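Local coordinates for major capsid protein (PDB 5TIQ) that self-assembles as trimers into the large icosahedral capsid of a chlorella virus, of which it is the major building block, at residues 257-262 / 365-370; 330-335 / 351-356. All coordinates share one frame; numbering follows the deposited sequence.

Overall arrangement
Both contacts lie in the C-terminal half of the chain, within the second of the two jelly rolls of this capsid protein. Strand 257-266 comes first and takes part in contact 1. The chain then runs out through strands 312-319 and 322-329 into helix 330-341, turns, and returns as strand 350-354; contact 2 closes that short loop, helix start against strand. Segment 365-370 follows and goes back to 257-262, so contact 1 closes the longer loop of 102 intervening residues, which contains contact 2 entirely. The two meet on strand 257-266, where K259 O lies 2.8 Å from F355 N and L261 N 2.8 Å from Y353 O, both probable hydrogen bonds. Their centres are about 13 Å apart.

Contact 1 of 2, residues 257-262 / 365-370; sequences PTKYLA and SGTCNF. With HG (mercury (II) ion), chain K.
G366 begins the meeting with its carbonyl O, 4.2 Å from K259 CA. T367 points at the other strand: with chi1 at 58° its OG1 lies against P257 CB (3.4 Å), while its methyl CG2 lies near the T258 carbonyl, with the K259 side chain farther off. C368 carries the pairing, an antiparallel hydrogen-bonded pair with T258: T258 N donates to C368 O at 2.7 Å and C368 N to T258 O at 3.0 Å, both nearly straight at the hydrogen. Its SG, anti to the backbone N, leaves the sheet on the T258 side and binds a mercury ion at 2.5 Å. N369 lies alongside P257, pointing the same way; its OD1 is held by S371 N, and its ND2 reaches D14 of the second subunit. F370 swings its ring back obliquely across T258: F370 CD1 is 3.5 Å from T258 OG1, a hydroxyl bonded to H256 O, and F370 CZ packs on L261 CD1 at 4.2 Å. The two-residue strand thus pairs with the start of strand 257-266 in the jelly-roll sheet. Farther along, 257-266 pairs with strand 350-354, and strand 412-426 is its neighbour too, with A417 packed against T258 and L261.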
# COMPACT_ATOMS: atom_id res chain seq x y z
N PRO A 257 28.02 -10.37 -5.65
CA PRO A 257 26.66 -10.77 -6.05
C PRO A 257 25.71 -9.59 -5.95
O PRO A 257 25.47 -9.06 -4.86
CB PRO A 257 26.32 -11.87 -5.04
CG PRO A 257 27.64 -12.41 -4.60
CD PRO A 257 28.56 -11.23 -4.58
N THR A 258 25.17 -9.19 -7.09
CA THR A 258 24.39 -7.96 -7.21
C THR A 258 22.91 -8.29 -7.39
O THR A 258 22.55 -9.13 -8.23
CB THR A 258 24.90 -7.12 -8.38
OG1 THR A 258 26.25 -6.73 -8.10
CG2 THR A 258 24.05 -5.88 -8.57
N LYS A 259 22.06 -7.62 -6.60
CA LYS A 259 20.63 -7.89 -6.66
C LYS A 259 19.99 -7.28 -7.91
O LYS A 259 19.14 -7.92 -8.54
CB LYS A 259 19.94 -7.32 -5.41
CG LYS A 259 20.66 -7.59 -4.11
CD LYS A 259 19.96 -6.92 -2.94
CE LYS A 259 18.53 -7.40 -2.79
NZ LYS A 259 17.89 -6.87 -1.55
N TYR A 260 20.38 -6.06 -8.26
CA TYR A 260 19.72 -5.36 -9.35
C TYR A 260 20.59 -4.22 -9.84
O TYR A 260 21.53 -3.79 -9.15
CB TYR A 260 18.34 -4.83 -8.93
CG TYR A 260 18.37 -3.85 -7.77
CD1 TYR A 260 18.62 -2.50 -7.97
CD2 TYR A 260 18.13 -4.28 -6.47
CE1 TYR A 260 18.64 -1.60 -6.91
CE2 TYR A 260 18.15 -3.40 -5.40
CZ TYR A 260 18.41 -2.06 -5.63
OH TYR A 260 18.42 -1.18 -4.57
N LEU A 261 20.26 -3.73 -11.03
CA LEU A 261 20.82 -2.50 -11.57
C LEU A 261 19.73 -1.45 -11.67
O LEU A 261 18.57 -1.77 -11.97
CB LEU A 261 21.44 -2.74 -12.95
CG LEU A 261 22.61 -3.72 -13.03
CD1 LEU A 261 23.15 -3.80 -14.45
CD2 LEU A 261 23.71 -3.31 -12.07
N ALA A 262 20.09 -0.20 -11.41
CA ALA A 262 19.16 0.92 -11.52
C ALA A 262 19.91 2.12 -12.08
O ALA A 262 21.01 2.43 -11.62
CB ALA A 262 18.54 1.28 -10.17
N SER A 365 17.30 -13.28 -2.87
CA SER A 365 16.36 -13.99 -3.73
C SER A 365 16.85 -13.96 -5.18
O SER A 365 16.05 -13.77 -6.11
CB SER A 365 14.96 -13.39 -3.63
OG SER A 365 14.97 -12.04 -4.07
N GLY A 366 18.15 -14.12 -5.38
CA GLY A 366 18.69 -14.15 -6.74
C GLY A 366 19.63 -12.98 -6.95
O GLY A 366 19.28 -11.82 -6.75
N THR A 367 20.85 -13.30 -7.38
CA THR A 367 21.88 -12.30 -7.64
C THR A 367 22.70 -12.72 -8.85
O THR A 367 22.67 -13.88 -9.27
CB THR A 367 22.84 -12.11 -6.45
OG1 THR A 367 23.46 -13.36 -6.13
CG2 THR A 367 22.10 -11.58 -5.22
N CYS A 368 23.43 -11.76 -9.40
CA CYS A 368 24.49 -12.03 -10.37
C CYS A 368 25.83 -11.62 -9.78
O CYS A 368 25.97 -10.52 -9.25
CB CYS A 368 24.27 -11.29 -11.68
SG CYS A 368 25.61 -11.62 -12.84
N ASN A 369 26.82 -12.51 -9.89
CA ASN A 369 28.14 -12.27 -9.33
C ASN A 369 28.95 -11.49 -10.36
O ASN A 369 29.57 -12.06 -11.26
CB ASN A 369 28.82 -13.59 -8.96
CG ASN A 369 29.98 -13.39 -8.00
OD1 ASN A 369 30.52 -12.29 -7.88
ND2 ASN A 369 30.37 -14.46 -7.32
N PHE A 370 28.95 -10.17 -10.21
CA PHE A 370 29.74 -9.31 -11.09
C PHE A 370 31.24 -9.46 -10.87
O PHE A 370 32.02 -9.01 -11.71
CB PHE A 370 29.33 -7.85 -10.91
CG PHE A 370 28.18 -7.44 -11.77
CD1 PHE A 370 26.88 -7.77 -11.41
CD2 PHE A 370 28.39 -6.74 -12.95
CE1 PHE A 370 25.81 -7.40 -12.21
CE2 PHE A 370 27.32 -6.37 -13.75
CZ PHE A 370 26.03 -6.70 -13.38
HG HG K . 25.09 -10.18 -14.77

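Contact 2 of 2, residues 330-335 / 351-356; sequences GSYFNK and YLYSFA
F333 O takes a hydrogen bond from L352 N (2.9 Å) where helix 330-335 passes strand 351-354 at 75°, the axes 5.9 Å apart. This start of the helix is weakly hydrogen-bonded, with a wider pi-type turn at 332-335. F333 points at the strand and buries the most surface of the segment. Its CB packs on Y351 CB at 3.8 Å, and chi1 of -55°, which sets CG anti to the carbonyl carbon, brings the ring edge to L352 O, with F333 CD1 3.4 Å from that oxygen. Y332 covers one face of the ring, CD2 standing over its centre, and at the rim of the ring F333 CE1 meets Y353 CD1 at 4.0 Å. The helix here follows directly on strand 322-329 of one jelly-roll sheet and rests on strand 350-354 of another, so this aromatic packing joins the two sheets: F325 stacks on Y353 and touches F333, whereas W263 of strand 257-266 stacks on Y351 and meets F333. The Y351 ring turns its edge to G330 O, 3.3 Å from CD2, and the same CD2 lies 4.2 Å from N334 CB. N334 then fastens the returning chain: ND2 bonds V350 O and P347 O, while OD1 accepts from R130 of the third subunit. Y332 OH bonds Q337 NE2, and Q337 OE1 takes S354 N.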
# COMPACT_ATOMS: atom_id res chain seq x y z
N GLY A 330 12.77 1.20 -23.35
CA GLY A 330 13.02 1.85 -22.07
C GLY A 330 11.84 1.78 -21.12
O GLY A 330 12.02 1.72 -19.91
N SER A 331 10.61 1.77 -21.66
CA SER A 331 9.43 1.69 -20.81
C SER A 331 9.34 0.34 -20.10
O SER A 331 8.74 0.24 -19.03
CB SER A 331 8.16 1.95 -21.62
OG SER A 331 8.10 1.11 -22.76
N TYR A 332 9.93 -0.71 -20.69
CA TYR A 332 9.95 -2.01 -20.03
C TYR A 332 10.71 -1.95 -18.71
O TYR A 332 10.26 -2.47 -17.69
CB TYR A 332 10.57 -3.06 -20.96
CG TYR A 332 11.03 -4.31 -20.25
CD1 TYR A 332 10.14 -5.33 -19.94
CD2 TYR A 332 12.37 -4.48 -19.89
CE1 TYR A 332 10.56 -6.47 -19.29
CE2 TYR A 332 12.80 -5.62 -19.25
CZ TYR A 332 11.89 -6.62 -18.95
OH TYR A 332 12.32 -7.76 -18.30
N PHE A 333 11.89 -1.31 -18.72
CA PHE A 333 12.67 -1.20 -17.50
C PHE A 333 12.07 -0.21 -16.52
O PHE A 333 12.42 -0.24 -15.34
CB PHE A 333 14.11 -0.79 -17.83
CG PHE A 333 14.78 -1.70 -18.81
CD1 PHE A 333 15.38 -2.87 -18.39
CD2 PHE A 333 14.83 -1.38 -20.16
CE1 PHE A 333 16.01 -3.71 -19.29
CE2 PHE A 333 15.45 -2.21 -21.07
CZ PHE A 333 16.04 -3.38 -20.63
N ASN A 334 11.17 0.66 -16.98
CA ASN A 334 10.53 1.63 -16.11
C ASN A 334 9.20 1.14 -15.57
O ASN A 334 8.85 1.45 -14.42
CB ASN A 334 10.33 2.96 -16.85
CG ASN A 334 9.58 3.99 -16.03
OD1 ASN A 334 8.45 4.36 -16.36
ND2 ASN A 334 10.21 4.46 -14.96
N LYS A 335 8.45 0.37 -16.35
CA LYS A 335 7.12 -0.10 -15.96
C LYS A 335 7.11 -1.57 -15.56
O LYS A 335 6.66 -1.90 -14.45
CB LYS A 335 6.12 0.13 -17.09
CG LYS A 335 5.82 1.58 -17.42
CD LYS A 335 4.70 1.67 -18.45
CE LYS A 335 4.35 3.11 -18.81
NZ LYS A 335 5.29 3.70 -19.81
N TYR A 351 15.05 3.62 -14.38
CA TYR A 351 15.00 2.29 -14.99
C TYR A 351 15.58 1.25 -14.04
O TYR A 351 16.51 1.52 -13.28
CB TYR A 351 15.76 2.27 -16.32
CG TYR A 351 15.37 3.38 -17.26
CD1 TYR A 351 16.01 4.61 -17.22
CD2 TYR A 351 14.35 3.21 -18.18
CE1 TYR A 351 15.66 5.63 -18.08
CE2 TYR A 351 13.99 4.22 -19.05
CZ TYR A 351 14.64 5.43 -18.99
OH TYR A 351 14.28 6.44 -19.85
N LEU A 352 15.03 0.04 -14.12
CA LEU A 352 15.45 -1.07 -13.27
C LEU A 352 15.65 -2.32 -14.12
O LEU A 352 14.89 -2.56 -15.07
CB LEU A 352 14.41 -1.35 -12.18
CG LEU A 352 14.59 -2.61 -11.31
CD1 LEU A 352 15.76 -2.45 -10.35
CD2 LEU A 352 13.31 -2.94 -10.54
N TYR A 353 16.68 -3.10 -13.79
CA TYR A 353 16.75 -4.49 -14.19
C TYR A 353 17.15 -5.32 -12.98
O TYR A 353 18.25 -5.13 -12.43
CB TYR A 353 17.74 -4.74 -15.34
CG TYR A 353 17.69 -6.18 -15.78
CD1 TYR A 353 16.64 -6.64 -16.57
CD2 TYR A 353 18.66 -7.09 -15.39
CE1 TYR A 353 16.57 -7.96 -16.97
CE2 TYR A 353 18.60 -8.42 -15.78
CZ TYR A 353 17.56 -8.85 -16.57
OH TYR A 353 17.49 -10.17 -16.96
N SER A 354 16.28 -6.23 -12.57
CA SER A 354 16.46 -6.99 -11.34
C SER A 354 16.99 -8.39 -11.66
O SER A 354 16.49 -9.06 -12.56
CB SER A 354 15.14 -7.10 -10.58
OG SER A 354 15.31 -7.81 -9.36
N PHE A 355 18.02 -8.80 -10.92
CA PHE A 355 18.43 -10.19 -10.89
C PHE A 355 17.73 -10.98 -9.80
O PHE A 355 17.87 -12.21 -9.75
CB PHE A 355 19.95 -10.29 -10.69
CG PHE A 355 20.75 -9.53 -11.71
CD1 PHE A 355 20.98 -10.06 -12.96
CD2 PHE A 355 21.26 -8.28 -11.41
CE1 PHE A 355 21.71 -9.36 -13.90
CE2 PHE A 355 21.99 -7.57 -12.34
CZ PHE A 355 22.22 -8.11 -13.59
N ALA A 356 16.98 -10.31 -8.93
CA ALA A 356 16.32 -10.92 -7.79
C ALA A 356 14.81 -10.99 -8.02
O ALA A 356 14.23 -10.16 -8.73
CB ALA A 356 16.60 -10.13 -6.51